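Local coordinates for ABC transporter substrate-binding protein-branched chain amino acid transport (Streptococcus pneumoniae, PDB 4GNR) that binds isoleucine and probably other branched-chain amino acids, probably delivering them to an ABC transporter for uptake into the cell, at residues G11-E16 against V80-S85; I103-T108 against A284-S289; Y118-T123 against A327-V332. All coordinates share one frame; numbering follows the deposited sequence.

Interaction 1. Residues G11-E16 against V80-S85; sequences GFNFEE and VGPATS. With ILE (isoleucine), chain B.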
loop_
_atom_site.group_PDB
_atom_site.type_symbol
_atom_site.label_atom_id
_atom_site.label_comp_id
_atom_site.label_asym_id
_atom_site.label_seq_id
_atom_site.Cartn_x
_atom_site.Cartn_y
_atom_site.Cartn_z
ATOM N N GLY A 11 2.434 -9.543 16.600
ATOM C CA GLY A 11 1.044 -9.322 16.252
ATOM C C GLY A 11 0.894 -8.848 14.814
ATOM O O GLY A 11 1.774 -8.158 14.297
ATOM N N PHE A 12 -0.204 -9.259 14.196
ATOM C CA PHE A 12 -0.639 -8.701 12.928
ATOM C C PHE A 12 -1.908 -7.869 13.245
ATOM O O PHE A 12 -2.799 -8.345 13.979
ATOM C CB PHE A 12 -1.026 -9.707 11.850
ATOM C CG PHE A 12 0.051 -10.656 11.368
ATOM C CD1 PHE A 12 1.394 -10.476 11.628
ATOM C CD2 PHE A 12 -0.328 -11.707 10.537
ATOM C CE1 PHE A 12 2.335 -11.361 11.120
ATOM C CE2 PHE A 12 0.599 -12.574 10.004
ATOM C CZ PHE A 12 1.938 -12.414 10.308
ATOM N N ASN A 13 -1.995 -6.681 12.659
ATOM C CA ASN A 13 -3.176 -5.800 12.809
ATOM C C ASN A 13 -3.550 -5.396 11.378
ATOM O O ASN A 13 -3.025 -4.409 10.865
ATOM C CB ASN A 13 -2.819 -4.597 13.660
ATOM C CG ASN A 13 -3.984 -3.663 13.900
ATOM O OD1 ASN A 13 -5.042 -3.799 13.286
ATOM N ND2 ASN A 13 -3.794 -2.691 14.799
ATOM N N PHE A 14 -4.389 -6.206 10.732
ATOM C CA PHE A 14 -4.670 -6.014 9.320
ATOM C C PHE A 14 -6.149 -5.861 9.016
ATOM O O PHE A 14 -7.020 -6.430 9.682
ATOM C CB PHE A 14 -4.117 -7.181 8.459
ATOM C CG PHE A 14 -2.609 -7.266 8.386
ATOM C CD1 PHE A 14 -1.834 -6.173 7.985
ATOM C CD2 PHE A 14 -1.965 -8.498 8.567
ATOM C CE1 PHE A 14 -0.442 -6.303 7.842
ATOM C CE2 PHE A 14 -0.603 -8.616 8.415
ATOM C CZ PHE A 14 0.166 -7.522 8.055
ATOM N N GLU A 15 -6.400 -5.153 7.918
ATOM C CA GLU A 15 -7.736 -4.915 7.347
ATOM C C GLU A 15 -8.122 -6.208 6.584
ATOM O O GLU A 15 -7.974 -6.303 5.365
ATOM C CB GLU A 15 -7.690 -3.742 6.393
ATOM C CG GLU A 15 -7.301 -2.351 6.988
ATOM C CD GLU A 15 -5.817 -2.027 7.161
ATOM O OE1 GLU A 15 -4.992 -2.938 7.368
ATOM O OE2 GLU A 15 -5.503 -0.817 7.140
ATOM N N GLU A 16 -8.579 -7.208 7.327
ATOM C CA GLU A 16 -8.889 -8.535 6.777
ATOM C C GLU A 16 -10.336 -8.664 6.307
ATOM O O GLU A 16 -10.672 -9.589 5.575
ATOM C CB GLU A 16 -8.468 -9.648 7.750
ATOM C CG GLU A 16 -6.957 -9.658 7.951
ATOM C CD GLU A 16 -6.453 -10.489 9.112
ATOM O OE1 GLU A 16 -7.240 -11.082 9.876
ATOM O OE2 GLU A 16 -5.185 -10.493 9.266
ATOM N N VAL A 80 2.892 -5.839 13.071
ATOM C CA VAL A 80 2.937 -5.624 11.615
ATOM C C VAL A 80 1.511 -5.252 11.189
ATOM O O VAL A 80 0.560 -5.976 11.504
ATOM C CB VAL A 80 3.460 -6.832 10.856
ATOM C CG1 VAL A 80 3.598 -6.506 9.371
ATOM C CG2 VAL A 80 4.788 -7.304 11.418
ATOM N N GLY A 81 1.388 -4.161 10.429
ATOM C CA GLY A 81 0.101 -3.600 10.069
ATOM C C GLY A 81 -0.285 -2.522 11.084
ATOM O O GLY A 81 0.261 -2.490 12.186
ATOM N N PRO A 82 -1.293 -1.691 10.766
ATOM C CA PRO A 82 -2.169 -1.778 9.601
ATOM C C PRO A 82 -1.576 -1.471 8.235
ATOM O O PRO A 82 -0.455 -0.976 8.105
ATOM C CB PRO A 82 -3.273 -0.737 9.912
ATOM C CG PRO A 82 -3.262 -0.627 11.423
ATOM C CD PRO A 82 -1.810 -0.734 11.760
ATOM N N ALA A 83 -2.364 -1.782 7.223
ATOM C CA ALA A 83 -1.992 -1.520 5.836
ATOM C C ALA A 83 -2.225 -0.064 5.400
ATOM O O ALA A 83 -1.487 0.466 4.565
ATOM C CB ALA A 83 -2.801 -2.431 4.896
ATOM N N THR A 84 -3.286 0.542 5.920
ATOM C CA THR A 84 -3.736 1.841 5.435
ATOM C C THR A 84 -3.417 2.964 6.420
ATOM O O THR A 84 -3.182 2.738 7.617
ATOM C CB THR A 84 -5.231 1.802 5.046
ATOM O OG1 THR A 84 -6.032 1.605 6.215
ATOM C CG2 THR A 84 -5.508 0.738 3.983
ATOM N N SER A 85 -3.434 4.191 5.908
ATOM C CA SER A 85 -2.974 5.322 6.697
ATOM C C SER A 85 -3.863 5.712 7.860
ATOM O O SER A 85 -3.364 5.994 8.939
ATOM C CB SER A 85 -2.692 6.523 5.788
ATOM O OG SER A 85 -1.524 6.323 5.006
HETATM N N ILE B . -1.059 3.650 0.667
HETATM C CA ILE B . -2.488 3.511 1.063
HETATM C C ILE B . -2.678 4.096 2.458
HETATM O O ILE B . -3.826 4.094 2.949
HETATM C CB ILE B . -3.064 2.085 0.806
HETATM C CG1 ILE B . -2.132 1.015 1.325
HETATM C CG2 ILE B . -3.392 1.741 -0.752
HETATM C CD1 ILE B . -2.708 -0.375 1.170
HETATM O OXT ILE B . -1.679 4.586 3.024
#
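Val80 pairs with Phe12 in a parallel bridge, its amide giving a bond to Gly11 O and its carbonyl taking one from Asn13 N (Val80 O to Asn13 N 2.9 Å). The same Val80 O lies above one face of the Phe14 ring, toward the rim, and Val80 CG1, anti to its own backbone N, runs alongside that ring and meets Phe14 CZ at 3.8 Å. At Gly81 the chain turns with a positive phi of 93°, and its CA fits against Phe14 CE1. A cis peptide leads into Pro82, whose CA sits 3.0 Å from Asn13 O in a CA-H...O contact beyond the last backbone hydrogen bond. Pro82 CG rests on Asn13 CG, while the polar end of Asn13 turns to Asn56 and Ala63. Strands 7-14 and 78-80 are neighbours in the parallel sheet of one lobe of this periplasmic-binding-protein fold, and 80-85 runs on from the end of its strand into the isoleucine pocket. There the carboxylate of Glu15, brought round by a bend at chi2 (83°), takes over from backbone pairing. Ala83 N reaches Glu15 OE1 on its syn lone pair at 2.9 Å, nearly straight at 167°. Thr84 grips Glu15 OE2 twice: Thr84 OG1 donates to the anti lone pair at 2.6 Å, and the amide N approaches from the syn side, well out of the carboxylate plane. Three bonds thus fix the position of this buried carboxylate and would probably favour its ionised form. Next along, Ser85 opens helix 85-97 and binds the ligand, its N donating to isoleucine O and its OG donating to isoleucine OXT at 2.6 Å.

Interaction 2. Residues I103-T108 against A284-S289; sequences ISPSAT and ALAYDS. With ILE (isoleucine), chain B.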
loop_
_atom_site.group_PDB
_atom_site.type_symbol
_atom_site.label_atom_id
_atom_site.label_comp_id
_atom_site.label_asym_id
_atom_site.label_seq_id
_atom_site.Cartn_x
_atom_site.Cartn_y
_atom_site.Cartn_z
ATOM N N ILE A 103 5.218 -1.611 12.521
ATOM C CA ILE A 103 5.627 -1.334 11.158
ATOM C C ILE A 103 4.428 -1.492 10.239
ATOM O O ILE A 103 3.793 -2.562 10.188
ATOM C CB ILE A 103 6.836 -2.213 10.688
ATOM C CG1 ILE A 103 7.232 -1.847 9.253
ATOM C CG2 ILE A 103 6.586 -3.716 10.845
ATOM C CD1 ILE A 103 8.614 -2.362 8.871
ATOM N N SER A 104 4.075 -0.411 9.544
ATOM C CA SER A 104 3.083 -0.494 8.477
ATOM C C SER A 104 3.835 -0.729 7.169
ATOM O O SER A 104 4.688 0.094 6.791
ATOM C CB SER A 104 2.257 0.768 8.295
ATOM O OG SER A 104 1.487 0.641 7.107
ATOM N N PRO A 105 3.553 -1.825 6.467
ATOM C CA PRO A 105 4.249 -2.031 5.198
ATOM C C PRO A 105 3.940 -0.978 4.132
ATOM O O PRO A 105 4.755 -0.761 3.240
ATOM C CB PRO A 105 3.685 -3.407 4.729
ATOM C CG PRO A 105 3.252 -4.102 6.009
ATOM C CD PRO A 105 2.690 -2.959 6.840
ATOM N N SER A 106 2.775 -0.326 4.268
ATOM C CA SER A 106 2.174 0.358 3.118
ATOM C C SER A 106 1.464 1.670 3.364
ATOM O O SER A 106 0.917 2.226 2.408
ATOM C CB SER A 106 1.159 -0.640 2.494
ATOM O OG SER A 106 0.275 -1.142 3.503
ATOM N N ALA A 107 1.483 2.204 4.586
ATOM C CA ALA A 107 0.786 3.488 4.869
ATOM C C ALA A 107 1.641 4.628 4.295
ATOM O O ALA A 107 2.735 4.887 4.782
ATOM C CB ALA A 107 0.557 3.652 6.349
ATOM N N THR A 108 1.098 5.326 3.301
ATOM C CA THR A 108 1.821 6.338 2.538
ATOM C C THR A 108 1.602 7.778 2.983
ATOM O O THR A 108 2.206 8.700 2.409
ATOM C CB THR A 108 1.446 6.205 1.037
ATOM O OG1 THR A 108 0.017 6.276 0.916
ATOM C CG2 THR A 108 1.941 4.889 0.437
ATOM N N ALA A 284 3.952 -8.321 -1.050
ATOM C CA ALA A 284 5.409 -8.217 -1.131
ATOM C C ALA A 284 5.958 -7.299 -0.020
ATOM O O ALA A 284 6.927 -7.639 0.657
ATOM C CB ALA A 284 5.800 -7.702 -2.513
ATOM N N LEU A 285 5.344 -6.127 0.159
ATOM C CA LEU A 285 5.786 -5.208 1.212
ATOM C C LEU A 285 5.648 -5.843 2.593
ATOM O O LEU A 285 6.530 -5.678 3.433
ATOM C CB LEU A 285 5.002 -3.891 1.166
ATOM C CG LEU A 285 5.391 -2.937 0.026
ATOM C CD1 LEU A 285 4.315 -1.882 -0.166
ATOM C CD2 LEU A 285 6.749 -2.267 0.277
ATOM N N ALA A 286 4.552 -6.568 2.838
ATOM C CA ALA A 286 4.324 -7.181 4.154
ATOM C C ALA A 286 5.337 -8.301 4.440
ATOM O O ALA A 286 5.793 -8.467 5.574
ATOM C CB ALA A 286 2.911 -7.686 4.265
ATOM N N TYR A 287 5.669 -9.071 3.404
ATOM C CA TYR A 287 6.682 -10.128 3.507
ATOM C C TYR A 287 8.009 -9.487 3.959
ATOM O O TYR A 287 8.681 -9.971 4.886
ATOM C CB TYR A 287 6.787 -10.825 2.160
ATOM C CG TYR A 287 7.760 -11.968 2.077
ATOM C CD1 TYR A 287 9.077 -11.750 1.720
ATOM C CD2 TYR A 287 7.346 -13.283 2.284
ATOM C CE1 TYR A 287 9.968 -12.814 1.570
ATOM C CE2 TYR A 287 8.223 -14.357 2.132
ATOM C CZ TYR A 287 9.528 -14.112 1.769
ATOM O OH TYR A 287 10.426 -15.125 1.567
ATOM N N ASP A 288 8.406 -8.395 3.308
ATOM C CA ASP A 288 9.618 -7.681 3.706
ATOM C C ASP A 288 9.511 -7.130 5.133
ATOM O O ASP A 288 10.497 -7.176 5.874
ATOM C CB ASP A 288 9.975 -6.563 2.732
ATOM C CG ASP A 288 10.708 -7.046 1.489
ATOM O OD1 ASP A 288 11.052 -8.240 1.389
ATOM O OD2 ASP A 288 10.989 -6.164 0.635
ATOM N N SER A 289 8.356 -6.592 5.522
ATOM C CA SER A 289 8.202 -6.056 6.875
ATOM C C SER A 289 8.449 -7.138 7.929
ATOM O O SER A 289 9.086 -6.864 8.958
ATOM C CB SER A 289 6.855 -5.399 7.088
ATOM O OG SER A 289 6.742 -4.109 6.497
HETATM N N ILE B . -1.059 3.650 0.667
HETATM C CA ILE B . -2.488 3.511 1.063
HETATM C C ILE B . -2.678 4.096 2.458
HETATM O O ILE B . -3.826 4.094 2.949
HETATM C CB ILE B . -3.064 2.085 0.806
HETATM C CG1 ILE B . -2.132 1.015 1.325
HETATM C CG2 ILE B . -3.392 1.741 -0.752
HETATM C CD1 ILE B . -2.708 -0.375 1.170
HETATM O OXT ILE B . -1.679 4.586 3.024
#
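Pro105 presses its ring against helix 281-297, meeting Leu285, Ala286 and Ser289 on one side of the helix. Pro105 CG, at the apex of the ring, comes to 3.8 Å from Ala286 CA and also meets the Ala286 methyl. Pro105 CB faces Leu285 CB at 3.8 Å, and the Leu285 side chain then extends past the proline carbonyl, Leu285 CD1 lying 3.6 Å from Pro105 O and continuing to Ser106 CB. One helical turn after Leu285, Ser289 OG lies against the proline ring, 3.5 Å from both CA and CG of Pro105. The hydroxyl is brought there by a first torsion of -76°, which sets OG beside the backbone N of Ser289. Ile103 comes to the same serine with its long branch, held extended by chi1 -179° and chi2 164°, and its terminal CD1 stops 3.5 Å from Ser289 OG; Ile103 CG2 meets Ser289 CB. Beyond these side chains, the loop after strand 102-104 bends toward the ligand. Ser104 OG accepts the amides of Ser106 and Ala107, forming an ST turn and an ST motif, so the chain turns away from the strand direction just after the proline. This turn presents part of the amino-acid site: Ser106 O and Thr108 OG1 accept from the isoleucine ammonium, Thr108 OG1 at 2.8 Å from the ligand N, and Thr108 N donates to OXT. Ser106 OG points instead to Ala83 O and Glu27. No hydrogen bond joins 284-289 to 103-108. The helix therefore meets the binding loop by shape and van der Waals contact, while the polar groups of 106-108 are directed to the ligand and to neighbouring residues such as Ala83, Glu27 and Asp126.

Interaction 3. Residues Y118-T123 against A327-V332; sequences YLFIGT and ADHNTV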
loop_
_atom_site.group_PDB
_atom_site.type_symbol
_atom_site.label_atom_id
_atom_site.label_comp_id
_atom_site.label_asym_id
_atom_site.label_seq_id
_atom_site.Cartn_x
_atom_site.Cartn_y
_atom_site.Cartn_z
ATOM N N TYR A 118 8.312 4.735 17.772
ATOM C CA TYR A 118 7.860 3.355 17.632
ATOM C C TYR A 118 7.148 3.041 16.329
ATOM O O TYR A 118 6.581 1.958 16.214
ATOM C CB TYR A 118 7.025 2.938 18.858
ATOM C CG TYR A 118 7.907 2.809 20.087
ATOM C CD1 TYR A 118 8.547 1.612 20.355
ATOM C CD2 TYR A 118 8.167 3.881 20.927
ATOM C CE1 TYR A 118 9.405 1.466 21.418
ATOM C CE2 TYR A 118 9.036 3.747 22.029
ATOM C CZ TYR A 118 9.648 2.533 22.243
ATOM O OH TYR A 118 10.511 2.376 23.309
ATOM N N LEU A 119 7.156 3.943 15.356
ATOM C CA LEU A 119 6.528 3.683 14.066
ATOM C C LEU A 119 7.582 3.584 12.965
ATOM O O LEU A 119 8.505 4.401 12.896
ATOM C CB LEU A 119 5.545 4.782 13.678
ATOM C CG LEU A 119 4.741 4.539 12.388
ATOM C CD1 LEU A 119 3.848 3.314 12.496
ATOM C CD2 LEU A 119 3.905 5.767 12.060
ATOM N N PHE A 120 7.395 2.591 12.096
ATOM C CA PHE A 120 8.215 2.390 10.909
ATOM C C PHE A 120 7.284 2.250 9.715
ATOM O O PHE A 120 6.216 1.639 9.838
ATOM C CB PHE A 120 9.109 1.151 11.035
ATOM C CG PHE A 120 10.088 1.286 12.160
ATOM C CD1 PHE A 120 9.704 1.034 13.475
ATOM C CD2 PHE A 120 11.376 1.749 11.931
ATOM C CE1 PHE A 120 10.579 1.237 14.531
ATOM C CE2 PHE A 120 12.255 1.947 12.980
ATOM C CZ PHE A 120 11.861 1.682 14.279
ATOM N N ILE A 121 7.694 2.770 8.562
ATOM C CA ILE A 121 6.889 2.722 7.331
ATOM C C ILE A 121 7.725 2.073 6.236
ATOM O O ILE A 121 8.828 2.523 5.944
ATOM C CB ILE A 121 6.414 4.123 6.917
ATOM C CG1 ILE A 121 5.492 4.739 7.966
ATOM C CG2 ILE A 121 5.755 4.084 5.555
ATOM C CD1 ILE A 121 4.216 4.047 8.130
ATOM N N GLY A 122 7.184 1.032 5.610
ATOM C CA GLY A 122 7.931 0.295 4.599
ATOM C C GLY A 122 7.893 0.809 3.173
ATOM O O GLY A 122 8.577 0.268 2.325
ATOM N N THR A 123 7.127 1.863 2.938
ATOM C CA THR A 123 6.836 2.338 1.584
ATOM C C THR A 123 7.116 3.827 1.373
ATOM O O THR A 123 7.640 4.532 2.245
ATOM C CB THR A 123 5.326 1.982 1.287
ATOM O OG1 THR A 123 5.068 2.142 -0.109
ATOM C CG2 THR A 123 4.394 2.826 2.127
ATOM N N ALA A 327 16.497 8.820 9.670
ATOM C CA ALA A 327 16.253 9.203 11.069
ATOM C C ALA A 327 14.778 9.253 11.439
ATOM O O ALA A 327 14.424 9.146 12.615
ATOM C CB ALA A 327 16.898 10.544 11.379
ATOM N N ASP A 328 13.930 9.487 10.449
ATOM C CA ASP A 328 12.467 9.560 10.599
ATOM C C ASP A 328 11.789 8.217 10.309
ATOM O O ASP A 328 10.573 8.184 10.095
ATOM C CB ASP A 328 11.886 10.673 9.739
ATOM C CG ASP A 328 12.288 12.065 10.209
ATOM O OD1 ASP A 328 12.407 12.295 11.434
ATOM O OD2 ASP A 328 12.411 12.943 9.328
ATOM N N HIS A 329 12.545 7.117 10.287
ATOM C CA HIS A 329 11.956 5.797 10.106
ATOM C C HIS A 329 11.230 5.603 8.783
ATOM O O HIS A 329 10.285 4.805 8.674
ATOM C CB HIS A 329 11.071 5.371 11.283
ATOM C CG HIS A 329 11.765 5.316 12.607
ATOM N ND1 HIS A 329 11.051 5.054 13.747
ATOM C CD2 HIS A 329 13.048 5.516 13.002
ATOM C CE1 HIS A 329 11.863 5.079 14.791
ATOM N NE2 HIS A 329 13.080 5.373 14.369
ATOM N N ASN A 330 11.711 6.326 7.780
ATOM C CA ASN A 330 11.231 6.192 6.404
ATOM C C ASN A 330 12.346 5.609 5.533
ATOM O O ASN A 330 13.540 5.760 5.825
ATOM C CB ASN A 330 10.830 7.527 5.779
ATOM C CG ASN A 330 9.626 8.146 6.430
ATOM O OD1 ASN A 330 9.733 9.237 6.992
ATOM N ND2 ASN A 330 8.512 7.459 6.443
ATOM N N THR A 331 11.945 4.958 4.454
ATOM C CA THR A 331 12.859 4.428 3.479
ATOM C C THR A 331 12.443 4.870 2.093
ATOM O O THR A 331 11.248 4.883 1.770
ATOM C CB THR A 331 12.907 2.866 3.527
ATOM O OG1 THR A 331 13.845 2.372 2.560
ATOM C CG2 THR A 331 11.530 2.195 3.389
ATOM N N VAL A 332 13.436 5.206 1.260
ATOM C CA VAL A 332 13.170 5.441 -0.142
ATOM C C VAL A 332 12.822 4.020 -0.695
ATOM O O VAL A 332 13.368 3.003 -0.233
ATOM C CB VAL A 332 14.403 6.037 -0.855
ATOM C CG1 VAL A 332 14.192 6.126 -2.342
ATOM C CG2 VAL A 332 14.690 7.421 -0.308
HETATM O O HOH W 1 9.055 4.913 4.516
#
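With chi1 near -60° in both residues, Phe120 and His329 each carry CG anti to the carbonyl carbon, and the two rings come together as an offset stack. The planes are 8° from parallel with centroids 4.0 Å apart; Phe120 CE2 sits over the centre of the imidazole, and His329 ND1 lies above the phenyl face toward its rim. The histidine is fixed at its edge as well: His329 ND1 donates to Leu119 O at 2.8 Å, with the acceptor almost in the ring plane, so rotation of the imidazole is restrained while its face remains on Phe120. His329 has a positive phi (62°), and its carbonyl O accepts from Ile121 N, nearly along the C=O axis, at a long 3.3 Å. Farther on, a water bridges the two segments where they have separated: it accepts from Thr331 N at 2.9 Å and lies within hydrogen-bonding distance of Ile121 O and Thr123 O. The Thr331 methyl, CG2, packs against the carbonyl oxygens of Ile121 and Gly122. Phe325 meets the Phe120 ring edge-to-face. Strand 119-121 is an outermost strand of the five-stranded parallel sheet, and the loop before strand 335-341 lies along the side of that strand away from 102-104, covering this edge of one lobe of the periplasmic-binding-protein fold.

How the interactions relate
All three contacts reach the five-stranded parallel sheet of one lobe, ordered 48-55, 7-14, 78-80, 102-104, 119-121. Interaction 1 joins 7-14 to 78-80 and the loop after it, interaction 2 sets the end of 102-104 against helix 281-297, and interaction 3 covers 119-121 at the sheet edge. Centres of interactions 1 and 2 lie 9 Å apart, those of 2 and 3 10 Å, and those of 1 and 3 16 Å. Interaction 1 closes before the others open, whereas the segments of 2 and 3 alternate along the chain. Ala83 O and Ser106 OG link interactions 1 and 2, bringing loops after neighbouring strands to one isoleucine; interaction 3 joins 2 through strands 102-104 and 119-121.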